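Local coordinates for protein cytochrome P450 (Picrophilus torridus, PDB 2RFB) that probably acts as a heme-dependent monooxygenase, inserting one oxygen atom from molecular oxygen into a substrate, at residues His315-Arg327 with Asn331-Ser343. Numbering follows the deposited sequence.
Sequences HFKRIKIDYKKSR and NKMVLGYDKLFLS. With SO4 (sulfate ion), chain D.
Ser-326 and Phe-341 illustrate how a serine hydroxyl can stand in for a backbone carbonyl: the amide N of Phe-341 points almost straight at Ser-326 OG (3.0 Å, 169° at the hydrogen). With OG roughly anti to its own carbonyl carbon (chi1 -37°), the hydroxyl stays beside the Ser-326 backbone N and also donates to Asp-322 O, from above the carbonyl plane, while Lys-325 N comes from the opposite face. On one flank Asp-322 N hydrogen-bonds to Phe-341 O (2.6 Å). On the other, Arg-327 N hydrogen-bonds to Lys-339 O (3.2 Å), and Asp-338 N to Arg-327 O (2.8 Å). Asp-338 and Lys-339 thus both face Arg-327, a classic beta bulge; together these bonds hold the C-terminal segment against the loop after helix 298-315. An Asx turn, Lys-324 N to Asp-322 OD1, shapes the bend between these pairings. Buried Tyr-337 donates through OH to Tyr-323 OH (2.8 Å), the side chains crossing at about a right angle, while Ile-321 CD1 lies beside the Tyr-337 hydroxyl end. Helix 94-99 packs against Tyr-337 and Leu-340. Farther out, Leu-342 CD2 sits over the centre of the Phe-316 ring, a CH-pi contact (3.4 Å to the centroid), with His-315 ND1 over the opposite face.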
loop_
_atom_site.group_PDB
_atom_site.type_symbol
_atom_site.label_atom_id
_atom_site.label_comp_id
_atom_site.label_asym_id
_atom_site.label_seq_id
_atom_site.Cartn_x
_atom_site.Cartn_y
_atom_site.Cartn_z
ATOM N N HIS A 315 19.642 -14.268 -4.266
ATOM C CA HIS A 315 20.716 -13.449 -4.777
ATOM C C HIS A 315 21.835 -13.246 -3.747
ATOM O O HIS A 315 23.000 -13.280 -4.095
ATOM C CB HIS A 315 20.183 -12.088 -5.275
ATOM C CG HIS A 315 21.176 -11.346 -6.100
ATOM N ND1 HIS A 315 22.002 -10.377 -5.572
ATOM C CD2 HIS A 315 21.544 -11.492 -7.398
ATOM C CE1 HIS A 315 22.819 -9.938 -6.522
ATOM N NE2 HIS A 315 22.562 -10.596 -7.639
ATOM N N PHE A 316 21.479 -13.054 -2.483
ATOM C CA PHE A 316 22.483 -12.865 -1.428
ATOM C C PHE A 316 22.719 -14.141 -0.574
ATOM O O PHE A 316 21.798 -14.882 -0.315
ATOM C CB PHE A 316 22.068 -11.672 -0.539
ATOM C CG PHE A 316 21.879 -10.381 -1.303
ATOM C CD1 PHE A 316 22.980 -9.655 -1.760
ATOM C CD2 PHE A 316 20.602 -9.901 -1.582
ATOM C CE1 PHE A 316 22.793 -8.445 -2.478
ATOM C CE2 PHE A 316 20.409 -8.713 -2.298
ATOM C CZ PHE A 316 21.491 -7.984 -2.733
ATOM N N LYS A 317 23.947 -14.394 -0.142
ATOM C CA LYS A 317 24.215 -15.526 0.761
ATOM C C LYS A 317 24.031 -15.078 2.220
ATOM O O LYS A 317 23.530 -15.830 3.060
ATOM C CB LYS A 317 25.634 -16.095 0.559
ATOM C CG LYS A 317 25.821 -17.055 -0.646
ATOM C CD LYS A 317 27.243 -17.749 -0.644
ATOM C CE LYS A 317 28.360 -16.885 -1.317
ATOM N NZ LYS A 317 29.776 -17.526 -1.393
ATOM N N ARG A 318 24.445 -13.843 2.491
ATOM C CA ARG A 318 24.427 -13.263 3.816
ATOM C C ARG A 318 23.692 -11.933 3.671
ATOM O O ARG A 318 23.929 -11.186 2.699
ATOM C CB ARG A 318 25.864 -13.054 4.344
ATOM C CG ARG A 318 26.637 -14.350 4.709
ATOM C CD ARG A 318 28.106 -14.077 5.187
ATOM N NE ARG A 318 29.014 -15.230 5.029
ATOM C CZ ARG A 318 30.334 -15.227 5.287
ATOM N NH1 ARG A 318 30.946 -14.132 5.748
ATOM N NH2 ARG A 318 31.065 -16.331 5.083
ATOM N N ILE A 319 22.792 -11.653 4.609
ATOM C CA ILE A 319 22.021 -10.411 4.597
ATOM C C ILE A 319 22.167 -9.652 5.930
ATOM O O ILE A 319 21.448 -9.924 6.851
ATOM C CB ILE A 319 20.516 -10.716 4.227
ATOM C CG1 ILE A 319 20.467 -11.274 2.803
ATOM C CG2 ILE A 319 19.567 -9.486 4.422
ATOM C CD1 ILE A 319 19.112 -11.386 2.215
ATOM N N LYS A 320 23.144 -8.749 6.020
ATOM C CA LYS A 320 23.300 -7.792 7.138
ATOM C C LYS A 320 23.025 -6.390 6.629
ATOM O O LYS A 320 23.580 -5.966 5.609
ATOM C CB LYS A 320 24.727 -7.772 7.710
ATOM C CG LYS A 320 25.369 -9.113 8.048
ATOM C CD LYS A 320 26.902 -8.986 8.127
ATOM C CE LYS A 320 27.601 -10.377 7.983
ATOM N NZ LYS A 320 27.177 -11.166 6.742
ATOM N N ILE A 321 22.195 -5.647 7.328
ATOM C CA ILE A 321 21.929 -4.279 6.934
ATOM C C ILE A 321 23.066 -3.416 7.427
ATOM O O ILE A 321 23.452 -3.518 8.564
ATOM C CB ILE A 321 20.626 -3.782 7.524
ATOM C CG1 ILE A 321 19.432 -4.382 6.762
ATOM C CG2 ILE A 321 20.615 -2.228 7.538
ATOM C CD1 ILE A 321 18.003 -4.006 7.317
ATOM N N ASP A 322 23.631 -2.579 6.575
ATOM C CA ASP A 322 24.677 -1.674 7.060
ATOM C C ASP A 322 24.081 -0.418 7.671
ATOM O O ASP A 322 23.701 0.488 6.959
ATOM C CB ASP A 322 25.651 -1.285 5.958
ATOM C CG ASP A 322 26.757 -0.391 6.458
ATOM O OD1 ASP A 322 26.654 0.188 7.569
ATOM O OD2 ASP A 322 27.760 -0.256 5.735
ATOM N N TYR A 323 24.078 -0.337 8.990
ATOM C CA TYR A 323 23.402 0.761 9.669
ATOM C C TYR A 323 24.157 2.085 9.758
ATOM O O TYR A 323 23.602 3.072 10.262
ATOM C CB TYR A 323 22.941 0.309 11.075
ATOM C CG TYR A 323 21.588 -0.332 10.981
ATOM C CD1 TYR A 323 21.436 -1.709 11.102
ATOM C CD2 TYR A 323 20.468 0.434 10.675
ATOM C CE1 TYR A 323 20.197 -2.282 10.967
ATOM C CE2 TYR A 323 19.225 -0.143 10.552
ATOM C CZ TYR A 323 19.113 -1.498 10.690
ATOM O OH TYR A 323 17.878 -2.068 10.559
ATOM N N LYS A 324 25.412 2.100 9.305
ATOM C CA LYS A 324 26.187 3.321 9.213
ATOM C C LYS A 324 25.855 4.096 7.924
ATOM O O LYS A 324 26.394 5.182 7.705
ATOM C CB LYS A 324 27.685 3.002 9.272
ATOM C CG LYS A 324 28.192 2.739 10.670
ATOM C CD LYS A 324 29.586 2.138 10.651
ATOM C CE LYS A 324 30.119 1.886 12.075
ATOM N NZ LYS A 324 29.490 0.658 12.632
ATOM N N LYS A 325 25.025 3.504 7.054
ATOM C CA LYS A 325 24.541 4.158 5.831
ATOM C C LYS A 325 23.023 4.036 5.653
ATOM O O LYS A 325 22.455 4.755 4.864
ATOM C CB LYS A 325 25.220 3.592 4.598
ATOM C CG LYS A 325 26.604 3.028 4.851
ATOM C CD LYS A 325 27.452 3.042 3.618
ATOM C CE LYS A 325 28.602 2.087 3.789
ATOM N NZ LYS A 325 27.908 0.773 3.821
ATOM N N SER A 326 22.357 3.158 6.375
ATOM C CA SER A 326 20.944 2.968 6.151
ATOM C C SER A 326 20.164 3.700 7.215
ATOM O O SER A 326 20.630 3.821 8.336
ATOM C CB SER A 326 20.564 1.469 6.167
ATOM O OG SER A 326 21.591 0.705 5.569
ATOM N N ARG A 327 18.973 4.164 6.876
ATOM C CA ARG A 327 18.207 4.966 7.784
ATOM C C ARG A 327 16.787 4.642 7.550
ATOM O O ARG A 327 16.397 4.396 6.425
ATOM C CB ARG A 327 18.370 6.465 7.543
ATOM C CG ARG A 327 19.705 7.064 7.877
ATOM C CD ARG A 327 20.171 6.816 9.335
ATOM N NE ARG A 327 21.342 5.952 9.304
ATOM C CZ ARG A 327 22.575 6.286 9.646
ATOM N NH1 ARG A 327 22.863 7.484 10.142
ATOM N NH2 ARG A 327 23.522 5.379 9.509
ATOM N N ASN A 331 8.799 9.605 8.716
ATOM C CA ASN A 331 7.368 9.830 8.864
ATOM C C ASN A 331 6.690 8.790 9.809
ATOM O O ASN A 331 6.819 7.579 9.605
ATOM C CB ASN A 331 6.748 9.850 7.466
ATOM C CG ASN A 331 5.206 10.057 7.472
ATOM O OD1 ASN A 331 4.576 10.038 6.409
ATOM N ND2 ASN A 331 4.608 10.239 8.650
ATOM N N LYS A 332 5.954 9.237 10.825
ATOM C CA LYS A 332 5.398 8.272 11.786
ATOM C C LYS A 332 4.222 7.449 11.255
ATOM O O LYS A 332 3.903 6.383 11.752
ATOM C CB LYS A 332 5.093 8.923 13.122
ATOM C CG LYS A 332 3.931 9.919 13.099
ATOM C CD LYS A 332 3.963 10.888 14.346
ATOM C CE LYS A 332 2.493 11.237 14.834
ATOM N NZ LYS A 332 1.657 10.056 15.405
ATOM N N MET A 333 3.617 7.920 10.189
ATOM C CA MET A 333 2.494 7.239 9.607
ATOM C C MET A 333 2.882 5.942 8.846
ATOM O O MET A 333 2.030 5.103 8.607
ATOM C CB MET A 333 1.764 8.189 8.686
ATOM C CG MET A 333 0.541 7.559 8.039
ATOM S SD MET A 333 -0.484 8.853 7.217
ATOM C CE MET A 333 -1.408 7.683 6.125
ATOM N N VAL A 334 4.146 5.779 8.476
ATOM C CA VAL A 334 4.540 4.611 7.650
ATOM C C VAL A 334 5.798 4.016 8.276
ATOM O O VAL A 334 6.384 4.629 9.173
ATOM C CB VAL A 334 4.808 4.992 6.170
ATOM C CG1 VAL A 334 3.613 5.733 5.560
ATOM C CG2 VAL A 334 6.096 5.819 6.049
ATOM N N LEU A 335 6.222 2.848 7.822
ATOM C CA LEU A 335 7.404 2.258 8.383
ATOM C C LEU A 335 8.259 1.609 7.298
ATOM O O LEU A 335 7.825 0.660 6.608
ATOM C CB LEU A 335 7.012 1.253 9.474
ATOM C CG LEU A 335 8.133 0.383 10.084
ATOM C CD1 LEU A 335 9.217 1.230 10.778
ATOM C CD2 LEU A 335 7.592 -0.678 11.037
ATOM N N GLY A 336 9.484 2.095 7.131
ATOM C CA GLY A 336 10.317 1.619 6.056
ATOM C C GLY A 336 11.617 2.359 6.038
ATOM O O GLY A 336 11.860 3.270 6.872
ATOM N N TYR A 337 12.466 1.992 5.089
ATOM C CA TYR A 337 13.797 2.574 5.017
ATOM C C TYR A 337 13.793 3.743 4.057
ATOM O O TYR A 337 13.063 3.759 3.071
ATOM C CB TYR A 337 14.812 1.527 4.529
ATOM C CG TYR A 337 15.120 0.540 5.597
ATOM C CD1 TYR A 337 14.216 -0.494 5.890
ATOM C CD2 TYR A 337 16.270 0.677 6.381
ATOM C CE1 TYR A 337 14.468 -1.391 6.905
ATOM C CE2 TYR A 337 16.544 -0.234 7.385
ATOM C CZ TYR A 337 15.627 -1.272 7.633
ATOM O OH TYR A 337 15.852 -2.155 8.660
ATOM N N ASP A 338 14.603 4.733 4.360
ATOM C CA ASP A 338 14.783 5.819 3.464
ATOM C C ASP A 338 15.772 5.320 2.419
ATOM O O ASP A 338 15.512 5.441 1.220
ATOM C CB ASP A 338 15.321 7.016 4.222
ATOM C CG ASP A 338 15.706 8.176 3.306
ATOM O OD1 ASP A 338 15.116 8.342 2.232
ATOM O OD2 ASP A 338 16.577 8.945 3.699
ATOM N N LYS A 339 16.880 4.743 2.900
ATOM C CA LYS A 339 17.895 4.116 2.102
ATOM C C LYS A 339 18.319 2.844 2.821
ATOM O O LYS A 339 18.350 2.795 4.077
ATOM C CB LYS A 339 19.125 5.021 2.018
ATOM C CG LYS A 339 19.019 6.223 1.146
ATOM C CD LYS A 339 20.183 7.101 1.456
ATOM C CE LYS A 339 19.943 8.537 1.057
ATOM N NZ LYS A 339 20.128 8.691 -0.411
ATOM N N LEU A 340 18.690 1.826 2.044
ATOM C CA LEU A 340 19.068 0.542 2.617
ATOM C C LEU A 340 20.300 -0.013 1.912
ATOM O O LEU A 340 20.280 -0.277 0.705
ATOM C CB LEU A 340 17.919 -0.444 2.538
ATOM C CG LEU A 340 17.970 -1.722 3.406
ATOM C CD1 LEU A 340 16.611 -2.433 3.457
ATOM C CD2 LEU A 340 19.002 -2.716 2.858
ATOM N N PHE A 341 21.374 -0.179 2.666
ATOM C CA PHE A 341 22.610 -0.702 2.112
ATOM C C PHE A 341 22.970 -1.935 2.874
ATOM O O PHE A 341 22.917 -1.974 4.108
ATOM C CB PHE A 341 23.763 0.290 2.239
ATOM C CG PHE A 341 23.554 1.528 1.488
ATOM C CD1 PHE A 341 22.870 2.595 2.066
ATOM C CD2 PHE A 341 24.019 1.647 0.191
ATOM C CE1 PHE A 341 22.674 3.773 1.362
ATOM C CE2 PHE A 341 23.798 2.814 -0.523
ATOM C CZ PHE A 341 23.129 3.885 0.076
ATOM N N LEU A 342 23.352 -2.932 2.109
ATOM C CA LEU A 342 23.626 -4.234 2.626
ATOM C C LEU A 342 25.053 -4.430 3.074
ATOM O O LEU A 342 25.995 -3.924 2.512
ATOM C CB LEU A 342 23.336 -5.258 1.562
ATOM C CG LEU A 342 22.237 -6.256 1.749
ATOM C CD1 LEU A 342 20.979 -5.692 2.393
ATOM C CD2 LEU A 342 21.979 -6.867 0.382
ATOM N N SER A 343 25.162 -5.220 4.123
ATOM C CA SER A 343 26.374 -5.962 4.452
ATOM C C SER A 343 27.191 -5.122 5.351
ATOM O O SER A 343 27.068 -5.221 6.579
ATOM C CB SER A 343 27.156 -6.353 3.203
ATOM O OG SER A 343 28.350 -6.931 3.618
ATOM O OXT SER A 343 27.941 -4.330 4.795
HETATM S S SO4 D . 26.514 -12.482 -1.572
HETATM O O1 SO4 D . 26.324 -11.801 -0.288
HETATM O O2 SO4 D . 27.935 -12.824 -1.727
HETATM O O3 SO4 D . 25.806 -13.775 -1.595
HETATM O O4 SO4 D . 26.009 -11.648 -2.678
#